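Local coordinates for protein EDTA monooxygenase (EDTA-degrading bacterium BNC1, PDB 5DQP) that probably oxidises EDTA with molecular oxygen, as a flavin-dependent monooxygenase of the bacterial luciferase-like family that takes reduced FMN from a partner flavin reductase, at residues E228-L234 against T261-F267; V244-R248 against E376-G380; I32-Y38 against P72-L78. One frame throughout, in Å; residues are numbered along the deposited sequence.

Contact 1. Residues E228-L234 against T261-F267; sequences EIIYAFL and TLVLPSF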
loop_
_atom_site.group_PDB
_atom_site.type_symbol
_atom_site.label_atom_id
_atom_site.label_comp_id
_atom_site.label_asym_id
_atom_site.label_seq_id
_atom_site.Cartn_x
_atom_site.Cartn_y
_atom_site.Cartn_z
ATOM N N GLU A 228 15.368 -1.904 -14.676
ATOM C CA GLU A 228 16.084 -0.658 -14.910
ATOM C C GLU A 228 17.122 -0.420 -13.845
ATOM O O GLU A 228 18.136 0.235 -14.105
ATOM C CB GLU A 228 15.101 0.510 -14.942
ATOM C CG GLU A 228 13.920 0.155 -15.807
ATOM C CD GLU A 228 12.888 1.251 -15.904
ATOM O OE1 GLU A 228 11.809 1.122 -15.273
ATOM O OE2 GLU A 228 13.161 2.233 -16.621
ATOM N N ILE A 229 16.867 -0.938 -12.647
ATOM C CA ILE A 229 17.863 -1.031 -11.597
ATOM C C ILE A 229 18.027 -2.495 -11.234
ATOM O O ILE A 229 17.043 -3.228 -11.071
ATOM C CB ILE A 229 17.492 -0.222 -10.347
ATOM C CG1 ILE A 229 17.034 1.189 -10.713
ATOM C CG2 ILE A 229 18.680 -0.199 -9.396
ATOM C CD1 ILE A 229 16.567 1.991 -9.493
ATOM N N ILE A 230 19.277 -2.912 -11.107
ATOM C CA ILE A 230 19.627 -4.259 -10.697
ATOM C C ILE A 230 20.467 -4.148 -9.433
ATOM O O ILE A 230 21.481 -3.434 -9.416
ATOM C CB ILE A 230 20.393 -4.993 -11.811
ATOM C CG1 ILE A 230 19.664 -4.832 -13.163
ATOM C CG2 ILE A 230 20.680 -6.441 -11.396
ATOM C CD1 ILE A 230 20.449 -5.351 -14.359
ATOM N N TYR A 231 20.034 -4.836 -8.379
ATOM C CA TYR A 231 20.833 -4.999 -7.170
ATOM C C TYR A 231 21.811 -6.143 -7.353
ATOM O O TYR A 231 21.471 -7.171 -7.937
ATOM C CB TYR A 231 19.957 -5.300 -5.964
ATOM C CG TYR A 231 19.027 -4.194 -5.588
ATOM C CD1 TYR A 231 19.138 -2.930 -6.171
ATOM C CD2 TYR A 231 18.043 -4.400 -4.634
ATOM C CE1 TYR A 231 18.287 -1.907 -5.806
ATOM C CE2 TYR A 231 17.194 -3.380 -4.251
ATOM C CZ TYR A 231 17.314 -2.139 -4.834
ATOM O OH TYR A 231 16.449 -1.135 -4.460
ATOM N N ALA A 232 23.029 -5.961 -6.844
ATOM C CA ALA A 232 24.088 -6.939 -7.026
ATOM C C ALA A 232 24.774 -7.234 -5.702
ATOM O O ALA A 232 24.707 -6.463 -4.736
ATOM C CB ALA A 232 25.135 -6.472 -8.058
ATOM N N PHE A 233 25.437 -8.378 -5.684
ATOM C CA PHE A 233 26.252 -8.801 -4.564
ATOM C C PHE A 233 27.556 -8.009 -4.576
ATOM O O PHE A 233 28.119 -7.717 -5.635
ATOM C CB PHE A 233 26.514 -10.305 -4.670
ATOM C CG PHE A 233 27.367 -10.859 -3.579
ATOM C CD1 PHE A 233 26.894 -10.917 -2.273
ATOM C CD2 PHE A 233 28.633 -11.366 -3.862
ATOM C CE1 PHE A 233 27.684 -11.442 -1.269
ATOM C CE2 PHE A 233 29.421 -11.894 -2.864
ATOM C CZ PHE A 233 28.948 -11.926 -1.564
ATOM N N LEU A 234 28.015 -7.617 -3.394
ATOM C CA LEU A 234 29.288 -6.912 -3.297
ATOM C C LEU A 234 30.389 -7.957 -3.121
ATOM O O LEU A 234 30.886 -8.215 -2.025
ATOM C CB LEU A 234 29.256 -5.890 -2.174
ATOM C CG LEU A 234 30.540 -5.050 -2.094
ATOM C CD1 LEU A 234 30.433 -3.862 -2.999
ATOM C CD2 LEU A 234 30.858 -4.617 -0.654
ATOM N N THR A 261 19.882 0.959 -17.764
ATOM C CA THR A 261 20.188 0.013 -16.696
ATOM C C THR A 261 21.253 0.577 -15.756
ATOM O O THR A 261 22.340 0.971 -16.190
ATOM C CB THR A 261 20.684 -1.321 -17.287
ATOM O OG1 THR A 261 19.654 -1.904 -18.103
ATOM C CG2 THR A 261 21.094 -2.299 -16.178
ATOM N N LEU A 262 20.934 0.600 -14.472
ATOM C CA LEU A 262 21.873 0.905 -13.406
ATOM C C LEU A 262 22.059 -0.346 -12.558
ATOM O O LEU A 262 21.087 -1.058 -12.285
ATOM C CB LEU A 262 21.359 2.069 -12.550
ATOM C CG LEU A 262 21.059 3.390 -13.279
ATOM C CD1 LEU A 262 20.351 4.328 -12.324
ATOM C CD2 LEU A 262 22.346 4.031 -13.759
ATOM N N VAL A 263 23.312 -0.628 -12.177
ATOM C CA VAL A 263 23.661 -1.723 -11.274
ATOM C C VAL A 263 24.119 -1.143 -9.936
ATOM O O VAL A 263 25.037 -0.308 -9.885
ATOM C CB VAL A 263 24.758 -2.629 -11.877
ATOM C CG1 VAL A 263 25.154 -3.734 -10.896
ATOM C CG2 VAL A 263 24.306 -3.219 -13.200
ATOM N N LEU A 264 23.508 -1.611 -8.852
ATOM C CA LEU A 264 23.816 -1.139 -7.498
ATOM C C LEU A 264 24.137 -2.334 -6.607
ATOM O O LEU A 264 23.211 -3.030 -6.157
ATOM C CB LEU A 264 22.660 -0.345 -6.898
ATOM C CG LEU A 264 21.900 0.641 -7.771
ATOM C CD1 LEU A 264 20.955 1.454 -6.904
ATOM C CD2 LEU A 264 22.845 1.551 -8.532
ATOM N N PRO A 265 25.422 -2.604 -6.342
ATOM C CA PRO A 265 25.776 -3.600 -5.324
ATOM C C PRO A 265 25.296 -3.161 -3.950
ATOM O O PRO A 265 25.275 -1.974 -3.630
ATOM C CB PRO A 265 27.312 -3.650 -5.393
ATOM C CG PRO A 265 27.672 -3.086 -6.730
ATOM C CD PRO A 265 26.630 -1.987 -6.920
ATOM N N SER A 266 24.897 -4.137 -3.147
ATOM C CA SER A 266 24.298 -3.915 -1.846
ATOM C C SER A 266 25.304 -4.332 -0.792
ATOM O O SER A 266 25.980 -5.351 -0.949
ATOM C CB SER A 266 22.988 -4.717 -1.702
ATOM O OG SER A 266 22.336 -4.445 -0.467
ATOM N N PHE A 267 25.411 -3.554 0.280
ATOM C CA PHE A 267 26.344 -3.942 1.330
ATOM C C PHE A 267 25.944 -3.302 2.653
ATOM O O PHE A 267 25.167 -2.336 2.699
ATOM C CB PHE A 267 27.782 -3.565 0.955
ATOM C CG PHE A 267 28.072 -2.103 1.089
ATOM C CD1 PHE A 267 27.592 -1.213 0.166
ATOM C CD2 PHE A 267 28.806 -1.618 2.153
ATOM C CE1 PHE A 267 27.839 0.133 0.297
ATOM C CE2 PHE A 267 29.062 -0.264 2.271
ATOM C CZ PHE A 267 28.577 0.605 1.348
HETATM O O HOH W 1 26.689 -8.044 -0.674
#

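Contact 2. Residues V244-R248 against E376-G380; sequences VAEAR and EAADG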
loop_
_atom_site.group_PDB
_atom_site.type_symbol
_atom_site.label_atom_id
_atom_site.label_comp_id
_atom_site.label_asym_id
_atom_site.label_seq_id
_atom_site.Cartn_x
_atom_site.Cartn_y
_atom_site.Cartn_z
ATOM N N VAL A 244 28.405 -5.693 -14.375
ATOM C CA VAL A 244 27.902 -4.472 -15.005
ATOM C C VAL A 244 27.981 -4.588 -16.522
ATOM O O VAL A 244 27.013 -4.296 -17.230
ATOM C CB VAL A 244 28.680 -3.239 -14.504
ATOM C CG1 VAL A 244 28.344 -2.000 -15.356
ATOM C CG2 VAL A 244 28.420 -2.985 -13.021
ATOM N N ALA A 245 29.144 -4.997 -17.047
ATOM C CA ALA A 245 29.296 -5.069 -18.496
ATOM C C ALA A 245 28.275 -6.021 -19.108
ATOM O O ALA A 245 27.680 -5.713 -20.147
ATOM C CB ALA A 245 30.717 -5.499 -18.868
ATOM N N GLU A 246 28.071 -7.190 -18.484
ATOM C CA GLU A 246 27.087 -8.165 -18.963
ATOM C C GLU A 246 25.651 -7.682 -18.807
ATOM O O GLU A 246 24.798 -8.042 -19.624
ATOM C CB GLU A 246 27.236 -9.501 -18.224
ATOM C CG GLU A 246 28.542 -10.236 -18.516
ATOM C CD GLU A 246 28.652 -11.562 -17.779
ATOM O OE1 GLU A 246 29.776 -12.109 -17.710
ATOM O OE2 GLU A 246 27.618 -12.058 -17.270
ATOM N N ALA A 247 25.351 -6.901 -17.765
ATOM C CA ALA A 247 24.010 -6.327 -17.643
ATOM C C ALA A 247 23.750 -5.348 -18.774
ATOM O O ALA A 247 22.700 -5.393 -19.429
ATOM C CB ALA A 247 23.834 -5.635 -16.286
ATOM N N ARG A 248 24.703 -4.450 -19.016
ATOM C CA ARG A 248 24.523 -3.467 -20.077
ATOM C C ARG A 248 24.405 -4.142 -21.430
ATOM O O ARG A 248 23.606 -3.721 -22.271
ATOM C CB ARG A 248 25.690 -2.488 -20.098
ATOM C CG ARG A 248 25.739 -1.635 -18.880
ATOM C CD ARG A 248 26.925 -0.718 -18.943
ATOM N NE ARG A 248 26.998 0.138 -17.769
ATOM C CZ ARG A 248 27.982 1.005 -17.552
ATOM N NH1 ARG A 248 28.952 1.130 -18.447
ATOM N NH2 ARG A 248 28.003 1.738 -16.443
ATOM N N GLU A 376 33.650 1.407 -12.779
ATOM C CA GLU A 376 32.462 0.841 -13.397
ATOM C C GLU A 376 32.166 -0.562 -12.897
ATOM O O GLU A 376 31.662 -1.407 -13.648
ATOM C CB GLU A 376 32.598 0.839 -14.916
ATOM C CG GLU A 376 33.150 2.150 -15.465
ATOM C CD GLU A 376 32.089 3.047 -16.087
ATOM O OE1 GLU A 376 32.293 4.283 -16.092
ATOM O OE2 GLU A 376 31.061 2.526 -16.580
ATOM N N ALA A 377 32.514 -0.845 -11.645
ATOM C CA ALA A 377 31.994 -2.031 -10.986
ATOM C C ALA A 377 30.643 -1.768 -10.344
ATOM O O ALA A 377 30.071 -2.678 -9.732
ATOM C CB ALA A 377 32.979 -2.539 -9.934
ATOM N N ALA A 378 30.119 -0.554 -10.496
ATOM C CA ALA A 378 28.886 -0.113 -9.853
ATOM C C ALA A 378 28.462 1.209 -10.474
ATOM O O ALA A 378 29.310 2.031 -10.826
ATOM C CB ALA A 378 29.106 0.070 -8.347
ATOM N N ASP A 379 27.150 1.415 -10.600
ATOM C CA ASP A 379 26.639 2.757 -10.860
ATOM C C ASP A 379 26.244 3.496 -9.580
ATOM O O ASP A 379 25.878 4.676 -9.644
ATOM C CB ASP A 379 25.442 2.689 -11.821
ATOM C CG ASP A 379 25.795 1.968 -13.126
ATOM O OD1 ASP A 379 26.544 2.559 -13.938
ATOM O OD2 ASP A 379 25.359 0.805 -13.328
ATOM N N GLY A 380 26.305 2.817 -8.445
ATOM C CA GLY A 380 25.889 3.351 -7.169
ATOM C C GLY A 380 25.714 2.166 -6.245
ATOM O O GLY A 380 26.117 1.060 -6.579
HETATM O O HOH W 2 24.934 0.238 -15.781
#

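Contact 3. Residues I32-Y38 against P72-L78; sequences IFDLENY and PFDPIVL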
loop_
_atom_site.group_PDB
_atom_site.type_symbol
_atom_site.label_atom_id
_atom_site.label_comp_id
_atom_site.label_asym_id
_atom_site.label_seq_id
_atom_site.Cartn_x
_atom_site.Cartn_y
_atom_site.Cartn_z
ATOM N N ILE A 32 9.394 -0.647 15.530
ATOM C CA ILE A 32 9.257 -1.072 14.139
ATOM C C ILE A 32 7.809 -1.069 13.677
ATOM O O ILE A 32 7.541 -1.266 12.482
ATOM C CB ILE A 32 9.881 -2.464 13.880
ATOM C CG1 ILE A 32 9.109 -3.564 14.604
ATOM C CG2 ILE A 32 11.351 -2.467 14.312
ATOM C CD1 ILE A 32 9.638 -4.966 14.283
ATOM N N PHE A 33 6.865 -0.854 14.586
ATOM C CA PHE A 33 5.460 -0.745 14.233
ATOM C C PHE A 33 4.957 0.692 14.257
ATOM O O PHE A 33 3.744 0.918 14.210
ATOM C CB PHE A 33 4.631 -1.625 15.168
ATOM C CG PHE A 33 5.081 -3.070 15.187
ATOM C CD1 PHE A 33 4.957 -3.862 14.049
ATOM C CD2 PHE A 33 5.645 -3.622 16.335
ATOM C CE1 PHE A 33 5.367 -5.178 14.054
ATOM C CE2 PHE A 33 6.067 -4.940 16.351
ATOM C CZ PHE A 33 5.924 -5.720 15.206
ATOM N N ASP A 34 5.860 1.664 14.309
ATOM C CA ASP A 34 5.516 3.071 14.429
ATOM C C ASP A 34 5.934 3.795 13.153
ATOM O O ASP A 34 7.108 3.764 12.774
ATOM C CB ASP A 34 6.202 3.677 15.653
ATOM C CG ASP A 34 5.945 5.183 15.792
ATOM O OD1 ASP A 34 5.070 5.732 15.084
ATOM O OD2 ASP A 34 6.613 5.824 16.629
ATOM N N LEU A 35 4.979 4.456 12.502
ATOM C CA LEU A 35 5.288 5.190 11.281
ATOM C C LEU A 35 6.449 6.163 11.493
ATOM O O LEU A 35 7.307 6.325 10.610
ATOM C CB LEU A 35 4.040 5.933 10.790
ATOM C CG LEU A 35 4.227 6.855 9.582
ATOM C CD1 LEU A 35 4.743 6.048 8.340
ATOM C CD2 LEU A 35 2.902 7.614 9.308
ATOM N N GLU A 36 6.499 6.816 12.656
ATOM C CA GLU A 36 7.550 7.800 12.901
ATOM C C GLU A 36 8.935 7.171 12.872
ATOM O O GLU A 36 9.910 7.843 12.516
ATOM C CB GLU A 36 7.311 8.513 14.229
ATOM C CG GLU A 36 6.028 9.360 14.246
ATOM C CD GLU A 36 5.954 10.374 13.098
ATOM O OE1 GLU A 36 7.000 11.003 12.787
ATOM O OE2 GLU A 36 4.853 10.537 12.514
ATOM N N ASN A 37 9.050 5.890 13.226
ATOM C CA ASN A 37 10.321 5.200 13.054
ATOM C C ASN A 37 10.790 5.274 11.604
ATOM O O ASN A 37 11.984 5.415 11.338
ATOM C CB ASN A 37 10.186 3.742 13.502
ATOM C CG ASN A 37 11.480 2.953 13.365
ATOM O OD1 ASN A 37 12.425 3.166 14.119
ATOM N ND2 ASN A 37 11.511 2.004 12.415
ATOM N N TYR A 38 9.873 5.148 10.651
ATOM C CA TYR A 38 10.275 5.194 9.248
ATOM C C TYR A 38 10.387 6.621 8.741
ATOM O O TYR A 38 11.259 6.911 7.919
ATOM C CB TYR A 38 9.294 4.374 8.402
ATOM C CG TYR A 38 9.245 2.962 8.935
ATOM C CD1 TYR A 38 10.183 2.013 8.517
ATOM C CD2 TYR A 38 8.312 2.597 9.893
ATOM C CE1 TYR A 38 10.188 0.734 9.033
ATOM C CE2 TYR A 38 8.289 1.311 10.417
ATOM C CZ TYR A 38 9.247 0.385 9.991
ATOM O OH TYR A 38 9.252 -0.890 10.507
ATOM N N PRO A 72 7.619 -5.914 8.925
ATOM C CA PRO A 72 6.467 -5.656 9.805
ATOM C C PRO A 72 5.243 -5.062 9.084
ATOM O O PRO A 72 4.145 -5.114 9.655
ATOM C CB PRO A 72 7.040 -4.704 10.878
ATOM C CG PRO A 72 8.226 -4.082 10.232
ATOM C CD PRO A 72 8.798 -5.116 9.304
ATOM N N PHE A 73 5.379 -4.536 7.861
ATOM C CA PHE A 73 4.280 -3.890 7.147
ATOM C C PHE A 73 4.332 -4.203 5.658
ATOM O O PHE A 73 5.409 -4.394 5.081
ATOM C CB PHE A 73 4.312 -2.368 7.238
ATOM C CG PHE A 73 4.094 -1.830 8.586
ATOM C CD1 PHE A 73 2.828 -1.852 9.165
ATOM C CD2 PHE A 73 5.144 -1.246 9.277
ATOM C CE1 PHE A 73 2.620 -1.326 10.425
ATOM C CE2 PHE A 73 4.948 -0.723 10.528
ATOM C CZ PHE A 73 3.673 -0.763 11.111
ATOM N N ASP A 74 3.160 -4.190 5.027
ATOM C CA ASP A 74 3.107 -4.189 3.571
ATOM C C ASP A 74 3.898 -3.002 3.034
ATOM O O ASP A 74 3.716 -1.874 3.511
ATOM C CB ASP A 74 1.674 -4.112 3.051
ATOM C CG ASP A 74 1.619 -4.191 1.527
ATOM O OD1 ASP A 74 1.803 -3.135 0.877
ATOM O OD2 ASP A 74 1.433 -5.305 0.979
ATOM N N PRO A 75 4.768 -3.206 2.058
ATOM C CA PRO A 75 5.684 -2.133 1.646
ATOM C C PRO A 75 5.014 -1.060 0.806
ATOM O O PRO A 75 5.417 0.101 0.880
ATOM C CB PRO A 75 6.767 -2.882 0.853
ATOM C CG PRO A 75 6.118 -4.140 0.416
ATOM C CD PRO A 75 5.181 -4.519 1.527
ATOM N N ILE A 76 4.008 -1.420 0.008
ATOM C CA ILE A 76 3.274 -0.416 -0.767
ATOM C C ILE A 76 2.569 0.556 0.176
ATOM O O ILE A 76 2.656 1.779 0.008
ATOM C CB ILE A 76 2.284 -1.100 -1.739
ATOM C CG1 ILE A 76 3.014 -2.107 -2.649
ATOM C CG2 ILE A 76 1.597 -0.081 -2.627
ATOM C CD1 ILE A 76 2.090 -2.888 -3.633
ATOM N N VAL A 77 1.896 0.026 1.210
ATOM C CA VAL A 77 1.229 0.859 2.225
ATOM C C VAL A 77 2.236 1.746 2.957
ATOM O O VAL A 77 2.049 2.967 3.076
ATOM C CB VAL A 77 0.455 -0.047 3.203
ATOM C CG1 VAL A 77 0.045 0.677 4.481
ATOM C CG2 VAL A 77 -0.736 -0.678 2.500
ATOM N N LEU A 78 3.327 1.146 3.457
ATOM C CA LEU A 78 4.361 1.934 4.134
ATOM C C LEU A 78 4.920 3.024 3.215
ATOM O O LEU A 78 5.048 4.184 3.621
ATOM C CB LEU A 78 5.478 1.005 4.656
ATOM C CG LEU A 78 6.543 1.540 5.606
ATOM C CD1 LEU A 78 5.929 2.410 6.702
ATOM C CD2 LEU A 78 7.395 0.389 6.204
#

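Contact 1. Residues E228-L234 against T261-F267
Ile230 sits between two residues of the neighbouring strand, giving its N-H to Leu262 and its carbonyl to Leu264. These bonds belong to a run of five between parallel strands 229-233 and 262-267. Leu262 N to Glu228 O, Ile230 N to Leu262 O and Leu264 N to Ile230 O each span 2.8 Å. The bond from Ala232 N to Leu264 O is longer, 3.0 Å, and its donor stands 49° out of the carbonyl plane. Ser266 N to Ala232 O closes the series. CA-H...O contacts accompany the bonds, as at Pro265 CA to Ala232 O, 3.1 Å. Past the last bond a water takes over, accepting from Leu234 N and donating to Ser266 O.

The apolar contacts fall on both faces of the sheet. On one, Ile229 CG2 meets Leu264 CG at 3.7 Å. With CG1 anti to its carbonyl carbon (chi1 -47°), CG2 turns toward Leu264. On the other, Ile230 CD1 rests on Thr261 CG2 at 3.6 Å, and Ala232 CB touches Val263 CG1. Leu234 CD2 packs beside Phe267 CB.

Glu228 OE2 is held by Arg419, OE1 by Val210 N, Ser266 OG by Trp11. Helix 237-253 covers the face of Ile230 and Val263, completing a beta-alpha-beta unit of the TIM-barrel-like fold. Facing backbone groups are thus paired here and others bond strand 210-213, Asp379 or Val382, while apolar side chains serve the barrel's interior and helical layer.

Contact 2. Residues V244-R248 against E376-G380
Arg248 grips a single oxygen, Glu376 OE2, with both terminal nitrogens, NH1 at 3.1 Å and NH2 at 3.2 Å. The two acid groups it joins are turned differently. The Glu376 carboxylate plane stands 83° from the guanidinium, whereas that of Asp379 is nearly coplanar with it. Asp379 OD1 takes NH2 on its syn lone pair at 3.0 Å. A water completes this side, accepting from Arg248 NE and donating to Asp379 OD2. The arginine chain is extended from CG to NE, which carries the charged group out from helix 237-253 to the loop. The glutamate chain bends at chi2 (-103°) to meet it. A methionine in place of Arg248 would probably leave the Glu376 and Asp379 carboxylates without their close shared counter-charge.

Val244, one helical turn before Arg248, packs on the loop backbone, CB on Glu376 O at 3.6 Å and CG2 on Ala377 C. Its CG1 lies against one guanidinium face, toward the rim. Glu376, with positive phi, is the C-prime residue of a Schellman motif that ends helix 362-374. Asp379 OD2 also accepts from Val263 N. The network joins helix 237-253 to the turn between helix 362-374 and strand 380-383, beside strand 262-271.

Contact 3. Residues I32-Y38 against P72-L78
Pro72 packs its ring against both Phe33 and Tyr38. Its CB meets Phe33 CE1 at 3.6 Å, and its CG lies 3.4 Å from Tyr38 OH. That hydroxyl already donates to Ile32 O at 2.6 Å, a bond that ties the tyrosine back to the start of its own segment and fixes the position of its OH end.

Phe73 follows and pushes its ring end into the bend at Ile32 and Phe33. CE2 comes within 3.3 Å of Ile32 O, and CZ within 3.5 Å of Phe33 O, which lies near the ring plane at its edge. CE2 also touches Tyr38 CE2 at 3.9 Å. The ring gets there with CG anti to its own carbonyl carbon (chi1 -66°).

Asp74 turns to other work as the N-cap of helix 75-85, with OD1 accepting from Val77 N through its anti lone pair. Asp34 caps helix 35-47 in the same role, accepting from Glu36 N.

Leu78, one turn into the helix, finishes the contact. Its CD2 stands over the centre of the Tyr38 ring, 4.0 Å from the centroid, in a CH-pi contact. The opposite face of that ring carries Asn37 ND2. The other branch, CD1, meets Leu35 CD1 at 4.2 Å.

The second subunit packs here too, with Leu115 of that subunit on Phe73 and Leu78, and its Phe166 edge-to-face with Phe33. Within the chain, the contact joins the starts of helices 35-47 and 75-85, with Leu55 of strand 52-55 against Leu78.

Along the chain, contact 3 comes first and closes before the others open. Contacts 1 and 2 then interleave, since helix 237-253 of contact 2 links the two strands of contact 1. Their centres are 8 Å apart and they touch through Pro265, whose CD lies 3.1 Å from Gly380 O. Contact 3 lies on the other side of the chain's centre from contact 2, their centres about 32 Å apart, and about 24 Å from the centre of contact 1. One parallel sheet still relates them, because its strand 52-55 lies between helices 35-47 and 75-85 in the chain. Contacts 1 and 2 thus hold together strands and a helix of the later half, while contact 3 also meets the second subunit.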